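PDB 1PVM: CBS domain-containing protein from Thermoplasma acidophilum DSM 1728, which is of unknown function but joins a pair of CBS domains, which in relatives often bind adenine nucleotides, to a metal-binding Zn ribbon-like domain. Local coordinates for residues 22-27 with 76-81; 39-44 with 56-61. One frame throughout, in Å; residues are numbered along the deposited sequence.

How the interactions relate
Followed from the N terminus, the chain first lays down strand 21-23 and turns through residues 24-27 into helix 28-38. It returns in strand 42-46 and doubles back in strand 52-57. Interaction 2 (39-44 with 56-61) closes this short hairpin loop where the second strand passes into helix 58-65. Interaction 1 (22-27 with 76-81) closes a much longer loop that encloses the whole of interaction 2, so the two nest and do not cross. Their centres lie about 11 Å apart. Both reach one mixed sheet: a probable hydrogen bond from Val22 N to Val44 O (2.8 Å) joins strands 21-23 and 42-46, while Ile77 packing on Leu56 ties loop 76-81 to the sheet.

Interaction 1 of 2, residues 22-27 with 76-81; sequences VNWNTT and PIRLVM
Trp24 and Arg78 form a stacked cation-pi pair, the guanidinium lying flat over one face of the indole with the planes 19° apart. Arg78 CZ sits 3.6 Å from the centroid of the six-membered Trp24 ring, almost on its normal, and Arg78 NH2 lies 3.3 Å from Trp24 CH2. A bend at chi3 (-67°) folds the arginine chain over the ring, whose NE1 is held by Asp48. An alanine in place of Trp24 is likely to leave the guanidinium without its flat platform, free to turn, and Asp48 without the indole donor. Backbone bonds run alongside: Ile77 N donates to Thr26 O (2.8 Å), and Arg78 N makes a weak bond to Trp24 O. Apolar contact continues inward, where Ile77 CD1 presses tightly on Val22 CG2 (3.5 Å) and Met81 CE reaches Trp24 CB. Within 22-27, Asn23 O takes both the N and the OG1 of Thr26, while Asn23 OD1 accepts from Asn25 N, making an Asx turn. The arrangement joins a type I beta turn over Asn23 to Thr26, followed by Thr27 as N-cap of helix 28-38, to the 3-10 segment 77-79 in the loop between helix 58-65 and strand 87-89 of the CBS pair.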
ATOM      1  N   VAL B  22     -16.047  -7.987   4.761  1.00 11.40           N
ATOM      2  CA  VAL B  22     -15.515  -9.214   5.338  1.00 11.27           C
ATOM      3  C   VAL B  22     -15.744  -9.212   6.845  1.00 10.93           C
ATOM      4  O   VAL B  22     -15.820  -8.155   7.472  1.00 10.09           O
ATOM      5  CB  VAL B  22     -13.997  -9.360   5.067  1.00 11.76           C
ATOM      6  CG1 VAL B  22     -13.753  -9.665   3.602  1.00 13.71           C
ATOM      7  CG2 VAL B  22     -13.276  -8.083   5.464  1.00 11.14           C
ATOM      8  N   ASN B  23     -15.854 -10.404   7.422  1.00 10.01           N
ATOM      9  CA  ASN B  23     -16.071 -10.548   8.852  1.00  8.61           C
ATOM     10  C   ASN B  23     -14.802 -10.180   9.629  1.00  8.06           C
ATOM     11  O   ASN B  23     -13.689 -10.428   9.168  1.00  7.25           O
ATOM     12  CB  ASN B  23     -16.506 -11.981   9.154  1.00  9.86           C
ATOM     13  CG  ASN B  23     -16.742 -12.215  10.622  1.00  9.72           C
ATOM     14  OD1 ASN B  23     -15.851 -12.653  11.337  1.00 11.51           O
ATOM     15  ND2 ASN B  23     -17.946 -11.907  11.083  1.00 11.14           N
ATOM     16  N   TRP B  24     -14.975  -9.598  10.816  1.00  7.81           N
ATOM     17  CA  TRP B  24     -13.838  -9.160  11.618  1.00  7.55           C
ATOM     18  C   TRP B  24     -12.896 -10.237  12.155  1.00  6.87           C
ATOM     19  O   TRP B  24     -11.824  -9.923  12.666  1.00  7.47           O
ATOM     20  CB  TRP B  24     -14.326  -8.251  12.760  1.00  6.52           C
ATOM     21  CG  TRP B  24     -15.147  -8.911  13.849  1.00  8.59           C
ATOM     22  CD1 TRP B  24     -15.727 -10.153  13.829  1.00  9.23           C
ATOM     23  CD2 TRP B  24     -15.490  -8.329  15.114  1.00  9.39           C
ATOM     24  NE1 TRP B  24     -16.410 -10.376  15.005  1.00  9.44           N
ATOM     25  CE2 TRP B  24     -16.280  -9.274  15.810  1.00  9.12           C
ATOM     26  CE3 TRP B  24     -15.205  -7.096  15.726  1.00 10.64           C
ATOM     27  CZ2 TRP B  24     -16.788  -9.026  17.092  1.00 10.62           C
ATOM     28  CZ3 TRP B  24     -15.708  -6.849  17.000  1.00 10.61           C
ATOM     29  CH2 TRP B  24     -16.492  -7.815  17.670  1.00 12.18           C
ATOM     30  N   ASN B  25     -13.285 -11.502  12.041  1.00  8.09           N
ATOM     31  CA  ASN B  25     -12.424 -12.586  12.504  1.00  8.84           C
ATOM     32  C   ASN B  25     -11.709 -13.249  11.328  1.00  8.61           C
ATOM     33  O   ASN B  25     -10.969 -14.218  11.496  1.00  8.18           O
ATOM     34  CB  ASN B  25     -13.236 -13.611  13.297  1.00  9.96           C
ATOM     35  CG  ASN B  25     -13.559 -13.130  14.696  1.00 13.02           C
ATOM     36  OD1 ASN B  25     -14.641 -13.395  15.225  1.00 16.90           O
ATOM     37  ND2 ASN B  25     -12.614 -12.425  15.310  1.00 10.61           N
ATOM     38  N   THR B  26     -11.942 -12.718  10.134  1.00  8.08           N
ATOM     39  CA  THR B  26     -11.287 -13.224   8.937  1.00  7.74           C
ATOM     40  C   THR B  26      -9.796 -12.994   9.195  1.00  7.69           C
ATOM     41  O   THR B  26      -9.421 -11.966   9.755  1.00  8.94           O
ATOM     42  CB  THR B  26     -11.722 -12.413   7.693  1.00  8.71           C
ATOM     43  OG1 THR B  26     -13.145 -12.494   7.538  1.00 10.31           O
ATOM     44  CG2 THR B  26     -11.051 -12.950   6.435  1.00 10.31           C
ATOM     45  N   THR B  27      -8.940 -13.937   8.814  1.00  7.97           N
ATOM     46  CA  THR B  27      -7.510 -13.748   9.038  1.00  6.79           C
ATOM     47  C   THR B  27      -6.947 -12.780   8.005  1.00  6.12           C
ATOM     48  O   THR B  27      -7.573 -12.525   6.972  1.00  6.41           O
ATOM     49  CB  THR B  27      -6.729 -15.068   8.923  1.00  7.63           C
ATOM     50  OG1 THR B  27      -6.773 -15.531   7.568  1.00  7.37           O
ATOM     51  CG2 THR B  27      -7.328 -16.123   9.845  1.00  8.93           C
ATOM     52  N   PRO B  76      -6.513 -12.148  13.282  1.00  8.40           N
ATOM     53  CA  PRO B  76      -7.817 -11.722  12.760  1.00  8.40           C
ATOM     54  C   PRO B  76      -7.715 -10.243  12.385  1.00  6.88           C
ATOM     55  O   PRO B  76      -7.061  -9.469  13.089  1.00  7.85           O
ATOM     56  CB  PRO B  76      -8.758 -11.972  13.937  1.00  8.10           C
ATOM     57  CG  PRO B  76      -7.881 -11.719  15.124  1.00  7.58           C
ATOM     58  CD  PRO B  76      -6.581 -12.398  14.735  1.00  9.40           C
ATOM     59  N   ILE B  77      -8.359  -9.843  11.291  1.00  6.23           N
ATOM     60  CA  ILE B  77      -8.257  -8.458  10.848  1.00  5.60           C
ATOM     61  C   ILE B  77      -8.777  -7.399  11.821  1.00  6.05           C
ATOM     62  O   ILE B  77      -8.440  -6.222  11.684  1.00  6.84           O
ATOM     63  CB  ILE B  77      -8.899  -8.260   9.450  1.00  5.71           C
ATOM     64  CG1 ILE B  77     -10.374  -8.659   9.459  1.00  5.74           C
ATOM     65  CG2 ILE B  77      -8.137  -9.099   8.423  1.00  7.08           C
ATOM     66  CD1 ILE B  77     -11.068  -8.439   8.117  1.00  6.29           C
ATOM     67  N   ARG B  78      -9.578  -7.802  12.808  1.00  6.67           N
ATOM     68  CA  ARG B  78     -10.083  -6.849  13.801  1.00  7.08           C
ATOM     69  C   ARG B  78      -8.907  -6.176  14.517  1.00  7.93           C
ATOM     70  O   ARG B  78      -9.012  -5.039  14.975  1.00  8.03           O
ATOM     71  CB  ARG B  78     -10.978  -7.561  14.822  1.00  8.39           C
ATOM     72  CG  ARG B  78     -10.299  -8.716  15.530  1.00 10.58           C
ATOM     73  CD  ARG B  78     -11.309  -9.666  16.165  1.00 13.51           C
ATOM     74  NE  ARG B  78     -12.044  -9.045  17.262  1.00 13.61           N
ATOM     75  CZ  ARG B  78     -13.082  -9.607  17.875  1.00 15.90           C
ATOM     76  NH1 ARG B  78     -13.510 -10.804  17.492  1.00 13.44           N
ATOM     77  NH2 ARG B  78     -13.684  -8.975  18.877  1.00 16.19           N
ATOM     78  N   LEU B  79      -7.781  -6.880  14.597  1.00  7.85           N
ATOM     79  CA  LEU B  79      -6.589  -6.349  15.255  1.00  8.38           C
ATOM     80  C   LEU B  79      -5.764  -5.462  14.332  1.00  7.43           C
ATOM     81  O   LEU B  79      -4.820  -4.812  14.770  1.00  8.38           O
ATOM     82  CB  LEU B  79      -5.697  -7.497  15.736  1.00  9.43           C
ATOM     83  CG  LEU B  79      -6.278  -8.461  16.770  1.00 12.32           C
ATOM     84  CD1 LEU B  79      -5.250  -9.525  17.108  1.00 11.32           C
ATOM     85  CD2 LEU B  79      -6.678  -7.691  18.017  1.00 12.33           C
ATOM     86  N   VAL B  80      -6.134  -5.429  13.059  1.00  7.11           N
ATOM     87  CA  VAL B  80      -5.384  -4.682  12.054  1.00  7.10           C
ATOM     88  C   VAL B  80      -6.117  -3.504  11.417  1.00  7.45           C
ATOM     89  O   VAL B  80      -5.524  -2.451  11.185  1.00  7.59           O
ATOM     90  CB  VAL B  80      -4.934  -5.647  10.927  1.00  8.25           C
ATOM     91  CG1 VAL B  80      -4.082  -4.918   9.904  1.00  8.09           C
ATOM     92  CG2 VAL B  80      -4.167  -6.815  11.531  1.00  9.04           C
ATOM     93  N   MET B  81      -7.401  -3.695  11.138  1.00  6.68           N
ATOM     94  CA  MET B  81      -8.233  -2.686  10.488  1.00  7.10           C
ATOM     95  C   MET B  81      -8.240  -1.313  11.142  1.00  6.53           C
ATOM     96  O   MET B  81      -7.967  -1.174  12.333  1.00  7.15           O
ATOM     97  CB  MET B  81      -9.672  -3.175  10.450  1.00  7.51           C
ATOM     98  CG  MET B  81     -10.304  -3.222  11.835  1.00  9.13           C
ATOM     99  SD  MET B  81     -11.876  -4.073  11.838  1.00  9.72           S
ATOM    100  CE  MET B  81     -11.366  -5.638  11.183  1.00 24.45           C
TER

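Interaction 2 of 2, residues 39-44 with 56-61; sequences HLYGLV and LSERSI
Tyr41 O is approached by two groups: a water donates to it at 2.7 Å, and the CA-H of Ser57 points at it, with Ser57 CA 3.6 Å from Tyr41 O. The same water accepts from Glu58 N (3.0 Å), so it bridges the two backbones where they part and the helix begins. Next along, Leu43 and Leu56 form an antiparallel hydrogen-bonded pair: Leu43 N donates to Leu56 O (3.0 Å) and Leu56 N to Leu43 O (2.9 Å). Leu56 O also receives a CA-H contact from Gly42. Leu43 and Leu56 project to the same face of the sheet, covered by helix 28-38. Tyr41 CD1 meets Glu58 CG (3.9 Å), the Tyr41 ring and Glu58 chain passing at a slant. With CG beside its backbone N (chi1 -81°), Glu58 extends past Tyr41 CD1, and its OE2 forms a salt bridge with Arg59 of the second subunit, which also makes a cation-pi contact with Tyr41. Ser57 OG accepts from Ser60 N as an N-cap, while Ser60 OG donates to Ser57 O. Such a hairpin, followed by a capped helix, is the beta-beta-alpha part of the CBS fold, here placed at the dimer interface.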
ATOM      1  N   HIS B  39      -8.092  -6.981  -6.968  1.00 11.74           N
ATOM      2  CA  HIS B  39      -7.346  -5.739  -7.174  1.00 13.59           C
ATOM      3  C   HIS B  39      -8.115  -4.643  -6.446  1.00 12.20           C
ATOM      4  O   HIS B  39      -8.352  -3.560  -6.980  1.00 12.23           O
ATOM      5  CB  HIS B  39      -7.233  -5.416  -8.664  1.00 16.84           C
ATOM      6  CG  HIS B  39      -6.319  -6.339  -9.409  1.00 20.84           C
ATOM      7  ND1 HIS B  39      -4.953  -6.333  -9.229  1.00 24.97           N
ATOM      8  CD2 HIS B  39      -6.577  -7.315 -10.309  1.00 24.76           C
ATOM      9  CE1 HIS B  39      -4.409  -7.269  -9.987  1.00 26.09           C
ATOM     10  NE2 HIS B  39      -5.372  -7.879 -10.652  1.00 25.55           N
ATOM     11  N   LEU B  40      -8.501  -4.964  -5.214  1.00 12.70           N
ATOM     12  CA  LEU B  40      -9.280  -4.088  -4.338  1.00 12.43           C
ATOM     13  C   LEU B  40      -8.491  -3.982  -3.037  1.00 11.85           C
ATOM     14  O   LEU B  40      -8.333  -4.971  -2.326  1.00 13.41           O
ATOM     15  CB  LEU B  40     -10.642  -4.738  -4.084  1.00 14.76           C
ATOM     16  CG  LEU B  40     -11.662  -4.073  -3.168  1.00 17.54           C
ATOM     17  CD1 LEU B  40     -12.075  -2.734  -3.753  1.00 19.47           C
ATOM     18  CD2 LEU B  40     -12.875  -4.992  -3.019  1.00 17.90           C
ATOM     19  N   TYR B  41      -8.010  -2.787  -2.714  1.00  9.11           N
ATOM     20  CA  TYR B  41      -7.185  -2.631  -1.524  1.00  9.05           C
ATOM     21  C   TYR B  41      -7.818  -1.924  -0.338  1.00  8.32           C
ATOM     22  O   TYR B  41      -7.151  -1.263   0.460  1.00  8.63           O
ATOM     23  CB  TYR B  41      -5.868  -1.982  -1.950  1.00 10.16           C
ATOM     24  CG  TYR B  41      -5.204  -2.821  -3.016  1.00 10.12           C
ATOM     25  CD1 TYR B  41      -4.571  -4.020  -2.685  1.00 12.15           C
ATOM     26  CD2 TYR B  41      -5.299  -2.476  -4.364  1.00 12.21           C
ATOM     27  CE1 TYR B  41      -4.056  -4.861  -3.668  1.00 13.20           C
ATOM     28  CE2 TYR B  41      -4.785  -3.310  -5.358  1.00 11.98           C
ATOM     29  CZ  TYR B  41      -4.169  -4.497  -5.000  1.00 12.96           C
ATOM     30  OH  TYR B  41      -3.671  -5.330  -5.973  1.00 17.31           O
ATOM     31  N   GLY B  42      -9.123  -2.117  -0.217  1.00  8.13           N
ATOM     32  CA  GLY B  42      -9.873  -1.542   0.877  1.00  7.81           C
ATOM     33  C   GLY B  42     -11.114  -2.382   1.068  1.00  7.73           C
ATOM     34  O   GLY B  42     -11.917  -2.511   0.149  1.00  9.36           O
ATOM     35  N   LEU B  43     -11.270  -2.972   2.249  1.00  7.15           N
ATOM     36  CA  LEU B  43     -12.439  -3.803   2.532  1.00  7.46           C
ATOM     37  C   LEU B  43     -13.160  -3.283   3.764  1.00  7.74           C
ATOM     38  O   LEU B  43     -12.525  -2.840   4.727  1.00  7.76           O
ATOM     39  CB  LEU B  43     -12.029  -5.259   2.795  1.00  7.95           C
ATOM     40  CG  LEU B  43     -11.149  -6.000   1.774  1.00  8.84           C
ATOM     41  CD1 LEU B  43     -10.778  -7.375   2.326  1.00  9.09           C
ATOM     42  CD2 LEU B  43     -11.876  -6.136   0.449  1.00 10.70           C
ATOM     43  N   VAL B  44     -14.486  -3.324   3.729  1.00  6.91           N
ATOM     44  CA  VAL B  44     -15.272  -2.901   4.880  1.00  7.26           C
ATOM     45  C   VAL B  44     -15.335  -4.125   5.789  1.00  7.24           C
ATOM     46  O   VAL B  44     -15.493  -5.254   5.312  1.00  7.64           O
ATOM     47  CB  VAL B  44     -16.702  -2.476   4.465  1.00  7.79           C
ATOM     48  CG1 VAL B  44     -17.561  -2.217   5.705  1.00  8.39           C
ATOM     49  CG2 VAL B  44     -16.635  -1.231   3.595  1.00  8.75           C
ATOM     50  N   LEU B  56     -10.161  -2.285   6.330  1.00  7.02           N
ATOM     51  CA  LEU B  56      -8.840  -2.900   6.185  1.00  5.73           C
ATOM     52  C   LEU B  56      -8.192  -2.373   4.913  1.00  7.46           C
ATOM     53  O   LEU B  56      -8.765  -2.488   3.835  1.00  8.18           O
ATOM     54  CB  LEU B  56      -8.971  -4.424   6.103  1.00  6.19           C
ATOM     55  CG  LEU B  56      -7.656  -5.211   6.068  1.00  8.37           C
ATOM     56  CD1 LEU B  56      -6.993  -5.166   7.442  1.00  5.74           C
ATOM     57  CD2 LEU B  56      -7.926  -6.657   5.656  1.00  8.72           C
ATOM     58  N   SER B  57      -6.997  -1.800   5.045  1.00  7.62           N
ATOM     59  CA  SER B  57      -6.265  -1.233   3.913  1.00  8.20           C
ATOM     60  C   SER B  57      -4.841  -1.780   3.851  1.00  7.51           C
ATOM     61  O   SER B  57      -4.389  -2.452   4.773  1.00  7.84           O
ATOM     62  CB  SER B  57      -6.195   0.288   4.050  1.00  8.54           C
ATOM     63  OG  SER B  57      -5.415   0.653   5.180  1.00  8.47           O
ATOM     64  N   GLU B  58      -4.131  -1.485   2.768  1.00  8.96           N
ATOM     65  CA  GLU B  58      -2.753  -1.953   2.639  1.00  9.89           C
ATOM     66  C   GLU B  58      -1.894  -1.402   3.767  1.00  8.63           C
ATOM     67  O   GLU B  58      -1.142  -2.136   4.407  1.00  8.69           O
ATOM     68  CB  GLU B  58      -2.130  -1.494   1.323  1.00 13.50           C
ATOM     69  CG  GLU B  58      -2.467  -2.319   0.112  1.00 18.17           C
ATOM     70  CD  GLU B  58      -1.528  -2.008  -1.046  1.00 20.77           C
ATOM     71  OE1 GLU B  58      -1.520  -0.853  -1.524  1.00 18.83           O
ATOM     72  OE2 GLU B  58      -0.792  -2.922  -1.469  1.00 21.91           O
ATOM     73  N   ARG B  59      -2.001  -0.097   3.995  1.00  7.78           N
ATOM     74  CA  ARG B  59      -1.217   0.546   5.036  1.00  8.23           C
ATOM     75  C   ARG B  59      -1.534  -0.028   6.418  1.00  8.25           C
ATOM     76  O   ARG B  59      -0.631  -0.185   7.240  1.00  8.24           O
ATOM     77  CB  ARG B  59      -1.444   2.067   5.008  1.00  8.46           C
ATOM     78  CG  ARG B  59      -0.542   2.865   5.953  1.00  8.51           C
ATOM     79  CD  ARG B  59       0.933   2.559   5.738  1.00  9.32           C
ATOM     80  NE  ARG B  59       1.379   2.893   4.390  1.00  9.58           N
ATOM     81  CZ  ARG B  59       1.585   4.131   3.947  1.00  9.15           C
ATOM     82  NH1 ARG B  59       1.388   5.170   4.749  1.00  9.42           N
ATOM     83  NH2 ARG B  59       1.985   4.327   2.697  1.00  9.67           N
ATOM     84  N   SER B  60      -2.800  -0.357   6.679  1.00  7.72           N
ATOM     85  CA  SER B  60      -3.146  -0.910   7.991  1.00  7.60           C
ATOM     86  C   SER B  60      -2.383  -2.224   8.213  1.00  8.13           C
ATOM     87  O   SER B  60      -1.949  -2.519   9.322  1.00  7.80           O
ATOM     88  CB  SER B  60      -4.666  -1.137   8.123  1.00  7.73           C
ATOM     89  OG  SER B  60      -5.138  -2.201   7.312  1.00  7.06           O
ATOM     90  N   ILE B  61      -2.210  -2.998   7.148  1.00  7.61           N
ATOM     91  CA  ILE B  61      -1.485  -4.264   7.236  1.00  7.74           C
ATOM     92  C   ILE B  61       0.009  -4.020   7.479  1.00  8.01           C
ATOM     93  O   ILE B  61       0.636  -4.699   8.296  1.00  7.80           O
ATOM     94  CB  ILE B  61      -1.693  -5.083   5.940  1.00  7.35           C
ATOM     95  CG1 ILE B  61      -3.168  -5.480   5.833  1.00  9.11           C
ATOM     96  CG2 ILE B  61      -0.798  -6.305   5.932  1.00  7.18           C
ATOM     97  CD1 ILE B  61      -3.581  -6.017   4.483  1.00  9.31           C
TER
HETATM   98  O   HOH W   1      -5.068   0.483   0.758  1.00 14.93           O